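Putative fimbrial subunit (Corynebacterium diphtheriae, PDB 4HSQ) probably forms the shaft of the SpaD-type pilus as its major pilin, the two domains of this fragment belonging to a subunit linked to cell adhesion. Local coordinates at residues E58-G62 and D63-G67; P183-D187 and G188-W192; R248-I251 and S252-D255. All coordinates share one frame; numbering follows the deposited sequence.

The three contacts follow one another along the chain without interleaving. Contact 1 is a beta hairpin turn at residues 58-67 in the first domain, joining strand 51-61 to the short outermost strand 64-65 of a five-stranded antiparallel sheet. Contacts 2 and 3 lie in the second, prealbumin-like domain: contact 2 is the loop turn that leads into strand 192-193, and contact 3 is the end of helix 248-252, where a calcium ion binds. Their centres are about 23 Å apart, whereas the centre of contact 1 is about 36 Å from that of contact 2 and 42 Å from that of contact 3. None touches another: they are independent local features of an elongated, strand-rich pilin fragment.

Contact 1: residues E58-G62 and D63-G67; sequences EVKAG and DTVLG
A two-residue beta hairpin joins V59, K60 and A61 to T64, V65 and L66, with a type II' turn running from A61 to T64. It folds the end of strand 51-61 back onto strand 64-65, at the margin of an antiparallel sheet; strand 100-109 pairs with the other edge of 51-61. A61 and T64 form the hydrogen-bonded pair: A61 N donates to T64 O at 2.9 Å, and T64 N returns a bond to A61 O from 44° above the carbonyl plane. G62 suits the first corner because its positive phi of 69° is easiest for glycine. K60 and V65 form the non-hydrogen-bonded pair, the lysine's aliphatic chain crossing the valine with CG 3.8 Å from V65 CG2. The chain bends at chi3 (100°) and carries its ammonium toward D63, yet K60 NZ remains 4.4 Å from D63 OD1, beyond a salt bridge. Branched V59 packs on L66 in the buried part, CG1 meeting CD1 at 3.7 Å; it also touches L103 of the neighbouring strand. Beyond the paired residues, V59 O takes a nearly axial bond from L66 N at 2.7 Å, while one water accepts from V59 N and donates to L66 O, 2.7 Å away.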
loop_
_atom_site.group_PDB
_atom_site.type_symbol
_atom_site.label_atom_id
_atom_site.label_comp_id
_atom_site.label_asym_id
_atom_site.label_seq_id
_atom_site.Cartn_x
_atom_site.Cartn_y
_atom_site.Cartn_z
ATOM N N GLU A 58 -3.228 16.232 7.472
ATOM C CA GLU A 58 -3.725 16.891 8.684
ATOM C C GLU A 58 -2.737 16.832 9.814
ATOM O O GLU A 58 -2.090 15.813 10.024
ATOM C CB GLU A 58 -5.061 16.250 9.151
ATOM C CG GLU A 58 -5.645 16.863 10.412
ATOM C CD GLU A 58 -6.879 16.105 10.844
ATOM O OE1 GLU A 58 -6.728 15.019 11.446
ATOM O OE2 GLU A 58 -7.997 16.565 10.523
ATOM N N VAL A 59 -2.636 17.946 10.543
ATOM C CA VAL A 59 -1.896 18.078 11.797
ATOM C C VAL A 59 -2.908 18.646 12.794
ATOM O O VAL A 59 -3.490 19.697 12.527
ATOM C CB VAL A 59 -0.597 18.926 11.743
ATOM C CG1 VAL A 59 0.102 18.869 13.086
ATOM C CG2 VAL A 59 0.351 18.432 10.652
ATOM N N LYS A 60 -3.155 17.938 13.898
ATOM C CA LYS A 60 -4.115 18.380 14.916
ATOM C C LYS A 60 -3.501 18.409 16.304
ATOM O O LYS A 60 -2.736 17.510 16.654
ATOM C CB LYS A 60 -5.314 17.412 14.967
ATOM C CG LYS A 60 -6.459 17.716 14.036
ATOM C CD LYS A 60 -7.561 16.665 14.204
ATOM C CE LYS A 60 -8.710 17.123 15.061
ATOM N NZ LYS A 60 -9.825 16.142 15.045
ATOM N N ALA A 61 -3.877 19.405 17.105
ATOM C CA ALA A 61 -3.526 19.512 18.534
ATOM C C ALA A 61 -4.873 19.514 19.244
ATOM O O ALA A 61 -5.595 20.515 19.161
ATOM C CB ALA A 61 -2.728 20.782 18.817
ATOM N N GLY A 62 -5.272 18.350 19.758
ATOM C CA GLY A 62 -6.596 18.156 20.343
ATOM C C GLY A 62 -7.616 18.230 19.222
ATOM O O GLY A 62 -7.536 17.467 18.252
ATOM N N ASP A 63 -8.523 19.204 19.296
ATOM C CA ASP A 63 -9.510 19.425 18.239
ATOM C C ASP A 63 -9.065 20.533 17.299
ATOM O O ASP A 63 -9.744 20.780 16.307
ATOM C CB ASP A 63 -10.887 19.761 18.848
ATOM C CG ASP A 63 -11.540 18.559 19.501
ATOM O OD1 ASP A 63 -11.707 17.520 18.808
ATOM O OD2 ASP A 63 -11.871 18.645 20.701
ATOM N N THR A 64 -7.935 21.213 17.603
ATOM C CA THR A 64 -7.453 22.298 16.753
ATOM C C THR A 64 -6.754 21.732 15.506
ATOM O O THR A 64 -5.720 21.085 15.630
ATOM C CB THR A 64 -6.501 23.229 17.536
ATOM O OG1 THR A 64 -7.117 23.611 18.757
ATOM C CG2 THR A 64 -6.073 24.457 16.741
ATOM N N VAL A 65 -7.260 22.069 14.322
ATOM C CA VAL A 65 -6.633 21.658 13.074
ATOM C C VAL A 65 -5.567 22.701 12.752
ATOM O O VAL A 65 -5.894 23.870 12.572
ATOM C CB VAL A 65 -7.657 21.463 11.932
ATOM C CG1 VAL A 65 -6.950 21.171 10.615
ATOM C CG2 VAL A 65 -8.646 20.344 12.280
ATOM N N LEU A 66 -4.291 22.284 12.691
ATOM C CA LEU A 66 -3.206 23.232 12.415
ATOM C C LEU A 66 -3.140 23.600 10.945
ATOM O O LEU A 66 -3.603 22.836 10.097
ATOM C CB LEU A 66 -1.839 22.670 12.882
ATOM C CG LEU A 66 -1.642 22.383 14.374
ATOM C CD1 LEU A 66 -0.168 22.211 14.704
ATOM C CD2 LEU A 66 -2.219 23.481 15.259
ATOM N N GLY A 67 -2.615 24.784 10.659
ATOM C CA GLY A 67 -2.403 25.247 9.295
ATOM C C GLY A 67 -0.954 25.039 8.885
ATOM O O GLY A 67 -0.116 24.703 9.723
HETATM O O HOH W 1 -3.796 20.364 9.140
#

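Contact 2: residues P183-D187 and G188-W192; sequences PLTVD and GVKKW
At the edge of the W192 indole, near its plane, V186 CB lies 4.0 Å from CZ2, while V189 CG1 sits over one face, 3.4 Å above the plane and displaced toward the rim. A water lies in the ring plane beside the pyrrole nitrogen, accepting from NE1 and donating to V186 O. F200 meets the indole at a shallow angle between the planes, and I202 also touches it, so the ring links this loop to strand 199-206.

The turn lies in the prealbumin-like domain, in the surface loop between strands 178-179 and 192-193, and is of type I', running from V186 to V189. Both corners have positive phi, which is easy for glycine at G188 and fairly well tolerated by an aspartate such as D187. V186 N donates to V189 O at 2.8 Å in a nearly straight bond; the return bond from V189 N to V186 O is longer, 3.2 Å, its donor 65° out of the carbonyl plane. One step outward, T185 and K190 cross at an angle. With T185 OG1 opposite its own carbonyl carbon (chi1 -63°), the hydroxyl lies 3.5 Å from K190 CB, while its methyl reaches back to G188 CA. The extended lysine chain leads away from the turn.

Another water can bridge L184 O and K190 O, though it has more acceptors nearby than protons to give. V186 O receives both V189 N and the indole-bound water, so W192 is tied to the turn by apolar packing on two valines and by a polar bridge.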
loop_
_atom_site.group_PDB
_atom_site.type_symbol
_atom_site.label_atom_id
_atom_site.label_comp_id
_atom_site.label_asym_id
_atom_site.label_seq_id
_atom_site.Cartn_x
_atom_site.Cartn_y
_atom_site.Cartn_z
ATOM N N PRO A 183 -12.988 -2.129 -14.606
ATOM C CA PRO A 183 -11.572 -2.550 -14.658
ATOM C C PRO A 183 -10.688 -1.601 -13.851
ATOM O O PRO A 183 -10.800 -0.378 -13.947
ATOM C CB PRO A 183 -11.260 -2.549 -16.160
ATOM C CG PRO A 183 -12.242 -1.565 -16.747
ATOM C CD PRO A 183 -13.487 -1.734 -15.939
ATOM N N LEU A 184 -9.866 -2.186 -12.979
ATOM C CA LEU A 184 -8.982 -1.445 -12.094
ATOM C C LEU A 184 -7.770 -0.875 -12.811
ATOM O O LEU A 184 -7.194 -1.522 -13.674
ATOM C CB LEU A 184 -8.484 -2.378 -10.972
ATOM C CG LEU A 184 -9.532 -2.938 -9.999
ATOM C CD1 LEU A 184 -8.877 -3.865 -8.987
ATOM C CD2 LEU A 184 -10.261 -1.820 -9.269
ATOM N N THR A 185 -7.378 0.331 -12.419
ATOM C CA THR A 185 -6.159 0.956 -12.897
ATOM C C THR A 185 -5.096 0.709 -11.832
ATOM O O THR A 185 -5.278 1.054 -10.652
ATOM C CB THR A 185 -6.353 2.446 -13.206
ATOM O OG1 THR A 185 -7.306 2.572 -14.260
ATOM C CG2 THR A 185 -5.034 3.130 -13.602
ATOM N N VAL A 186 -3.993 0.102 -12.256
ATOM C CA VAL A 186 -2.861 -0.188 -11.392
ATOM C C VAL A 186 -1.645 0.417 -12.067
ATOM O O VAL A 186 -1.252 -0.030 -13.157
ATOM C CB VAL A 186 -2.679 -1.698 -11.053
ATOM C CG1 VAL A 186 -1.527 -1.898 -10.062
ATOM C CG2 VAL A 186 -3.966 -2.309 -10.505
ATOM N N ASP A 187 -1.059 1.436 -11.412
ATOM C CA ASP A 187 0.122 2.187 -11.862
ATOM C C ASP A 187 -0.077 2.685 -13.324
ATOM O O ASP A 187 0.700 2.338 -14.203
ATOM C CB ASP A 187 1.416 1.356 -11.693
ATOM C CG ASP A 187 2.716 2.162 -11.833
ATOM O OD1 ASP A 187 2.641 3.377 -12.157
ATOM O OD2 ASP A 187 3.798 1.596 -11.558
ATOM N N GLY A 188 -1.162 3.428 -13.547
ATOM C CA GLY A 188 -1.543 4.014 -14.831
ATOM C C GLY A 188 -2.012 3.075 -15.934
ATOM O O GLY A 188 -2.285 3.526 -17.051
ATOM N N VAL A 189 -2.135 1.774 -15.637
ATOM C CA VAL A 189 -2.508 0.740 -16.628
ATOM C C VAL A 189 -3.821 0.053 -16.223
ATOM O O VAL A 189 -3.961 -0.312 -15.062
ATOM C CB VAL A 189 -1.340 -0.279 -16.750
ATOM C CG1 VAL A 189 -1.688 -1.410 -17.692
ATOM C CG2 VAL A 189 -0.057 0.404 -17.223
ATOM N N LYS A 190 -4.763 -0.160 -17.183
ATOM C CA LYS A 190 -6.036 -0.832 -16.867
ATOM C C LYS A 190 -6.311 -1.999 -17.817
ATOM O O LYS A 190 -7.395 -2.597 -17.810
ATOM C CB LYS A 190 -7.212 0.155 -16.804
ATOM C CG LYS A 190 -7.619 0.808 -18.112
ATOM C CD LYS A 190 -8.909 1.585 -17.861
ATOM C CE LYS A 190 -9.463 2.239 -19.098
ATOM N NZ LYS A 190 -10.555 3.192 -18.759
ATOM N N LYS A 191 -5.300 -2.348 -18.606
ATOM C CA LYS A 191 -5.355 -3.495 -19.505
ATOM C C LYS A 191 -3.939 -3.952 -19.721
ATOM O O LYS A 191 -3.062 -3.114 -19.949
ATOM C CB LYS A 191 -6.057 -3.166 -20.835
ATOM C CG LYS A 191 -6.288 -4.411 -21.699
ATOM C CD LYS A 191 -7.212 -4.088 -22.860
ATOM C CE LYS A 191 -8.661 -4.069 -22.449
ATOM N NZ LYS A 191 -9.562 -3.935 -23.632
ATOM N N TRP A 192 -3.711 -5.276 -19.638
ATOM C CA TRP A 192 -2.386 -5.891 -19.786
ATOM C C TRP A 192 -2.394 -6.905 -20.918
ATOM O O TRP A 192 -3.425 -7.514 -21.179
ATOM C CB TRP A 192 -1.950 -6.579 -18.485
ATOM C CG TRP A 192 -1.772 -5.631 -17.341
ATOM C CD1 TRP A 192 -0.606 -5.069 -16.915
ATOM C CD2 TRP A 192 -2.813 -5.086 -16.511
ATOM N NE1 TRP A 192 -0.852 -4.201 -15.877
ATOM C CE2 TRP A 192 -2.199 -4.200 -15.600
ATOM C CE3 TRP A 192 -4.204 -5.294 -16.425
ATOM C CZ2 TRP A 192 -2.921 -3.531 -14.597
ATOM C CZ3 TRP A 192 -4.928 -4.608 -15.447
ATOM C CH2 TRP A 192 -4.292 -3.708 -14.577
HETATM O O HOH W 2 -8.195 -3.524 -15.455
HETATM O O HOH W 3 0.459 -2.250 -13.920
#

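Contact 3: residues R248-I251 and S252-D255; sequences RAKI and SEKD. With CA (calcium ion), chain B.
E253 turns its CG away from its own carbonyl carbon (chi1 -72°), and its chain runs extended beside that of K250, which bends at chi2 (-82°). The two side chains point the same way, and K250 CD comes 3.9 Å from E253 OE2. This is contact through the lysine's methylene groups: NZ instead forms a salt bridge with E245. A water connects the acidic side chain to the helix end, donating to E253 OE2 and K250 O.

The backbone makes little more than one helical turn, with S252 N donating to R248 O at 2.9 Å. E253 N then makes only weak bonds to A249 O and K250 O as the chain leaves the helix. The guanidinium of R248 turns elsewhere, to salt bridges with E215 and D209. I251 suits the inward side of the turn: its buried hydrocarbon side chain packs on F246, V207 and T116.

That exit brings two main-chain carbonyls round the calcium ion, I251 O and E253 O each at 2.3 Å. A water coordinated at 2.5 Å also donates to K250 O, so a second-shell carbonyl helps orient it. D260, D261 and T264 complete the site. E253 therefore serves calcium by its backbone, its carboxylate being engaged with water. Helix end and following loop together form a calcium site that ties helix 248-252 to the start of strand 264-271 in the prealbumin-like domain.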
loop_
_atom_site.group_PDB
_atom_site.type_symbol
_atom_site.label_atom_id
_atom_site.label_comp_id
_atom_site.label_asym_id
_atom_site.label_seq_id
_atom_site.Cartn_x
_atom_site.Cartn_y
_atom_site.Cartn_z
ATOM N N ARG A 248 -1.266 -13.380 1.463
ATOM C CA ARG A 248 0.156 -13.488 1.811
ATOM C C ARG A 248 0.683 -14.931 1.665
ATOM O O ARG A 248 1.747 -15.146 1.066
ATOM C CB ARG A 248 0.373 -13.025 3.264
ATOM C CG ARG A 248 0.232 -11.505 3.461
ATOM C CD ARG A 248 0.324 -11.137 4.924
ATOM N NE ARG A 248 -0.749 -11.722 5.727
ATOM C CZ ARG A 248 -0.734 -11.778 7.055
ATOM N NH1 ARG A 248 0.283 -11.263 7.737
ATOM N NH2 ARG A 248 -1.724 -12.360 7.708
ATOM N N ALA A 249 -0.051 -15.914 2.225
ATOM C CA ALA A 249 0.346 -17.328 2.201
ATOM C C ALA A 249 0.387 -17.877 0.773
ATOM O O ALA A 249 1.372 -18.560 0.417
ATOM C CB ALA A 249 -0.590 -18.159 3.058
ATOM N N LYS A 250 -0.619 -17.544 -0.061
ATOM C CA LYS A 250 -0.624 -18.014 -1.461
ATOM C C LYS A 250 0.516 -17.392 -2.285
ATOM O O LYS A 250 1.168 -18.083 -3.058
ATOM C CB LYS A 250 -1.967 -17.744 -2.163
ATOM C CG LYS A 250 -3.094 -18.676 -1.698
ATOM C CD LYS A 250 -3.076 -20.043 -2.398
ATOM C CE LYS A 250 -4.183 -20.956 -1.919
ATOM N NZ LYS A 250 -5.526 -20.498 -2.368
ATOM N N ILE A 251 0.789 -16.124 -2.069
ATOM C CA ILE A 251 1.855 -15.400 -2.796
ATOM C C ILE A 251 3.224 -15.960 -2.413
ATOM O O ILE A 251 4.078 -16.156 -3.278
ATOM C CB ILE A 251 1.759 -13.893 -2.483
ATOM C CG1 ILE A 251 0.456 -13.292 -3.039
ATOM C CG2 ILE A 251 3.019 -13.121 -2.969
ATOM C CD1 ILE A 251 0.091 -11.924 -2.442
ATOM N N SER A 252 3.401 -16.235 -1.112
ATOM C CA SER A 252 4.654 -16.735 -0.515
ATOM C C SER A 252 5.085 -18.088 -1.100
ATOM O O SER A 252 6.283 -18.367 -1.107
ATOM C CB SER A 252 4.486 -16.916 0.992
ATOM O OG SER A 252 5.741 -17.342 1.475
ATOM N N GLU A 253 4.132 -18.931 -1.552
ATOM C CA GLU A 253 4.500 -20.226 -2.172
ATOM C C GLU A 253 5.494 -20.008 -3.299
ATOM O O GLU A 253 5.448 -18.974 -3.960
ATOM C CB GLU A 253 3.271 -20.950 -2.716
ATOM C CG GLU A 253 2.404 -21.504 -1.615
ATOM C CD GLU A 253 1.418 -22.542 -2.112
ATOM O OE1 GLU A 253 1.840 -23.691 -2.396
ATOM O OE2 GLU A 253 0.219 -22.199 -2.219
ATOM N N LYS A 254 6.420 -20.944 -3.507
ATOM C CA LYS A 254 7.380 -20.710 -4.563
ATOM C C LYS A 254 7.775 -21.973 -5.296
ATOM O O LYS A 254 7.537 -23.088 -4.815
ATOM C CB LYS A 254 8.633 -19.966 -4.055
ATOM C CG LYS A 254 9.278 -20.467 -2.804
ATOM C CD LYS A 254 10.395 -19.502 -2.440
ATOM C CE LYS A 254 11.210 -19.967 -1.254
ATOM N NZ LYS A 254 12.134 -21.071 -1.637
ATOM N N ASP A 255 8.362 -21.765 -6.491
ATOM C CA ASP A 255 8.899 -22.801 -7.384
ATOM C C ASP A 255 7.842 -23.790 -7.881
ATOM O O ASP A 255 8.168 -24.945 -8.185
ATOM C CB ASP A 255 10.074 -23.527 -6.711
ATOM C CG ASP A 255 11.265 -22.619 -6.467
ATOM O OD1 ASP A 255 11.652 -21.872 -7.401
ATOM O OD2 ASP A 255 11.846 -22.696 -5.376
HETATM CA CA CA B . 4.838 -17.139 -5.188
HETATM O O HOH W 4 -0.393 -20.382 -4.399
HETATM O O HOH W 5 2.548 -18.081 -5.296
#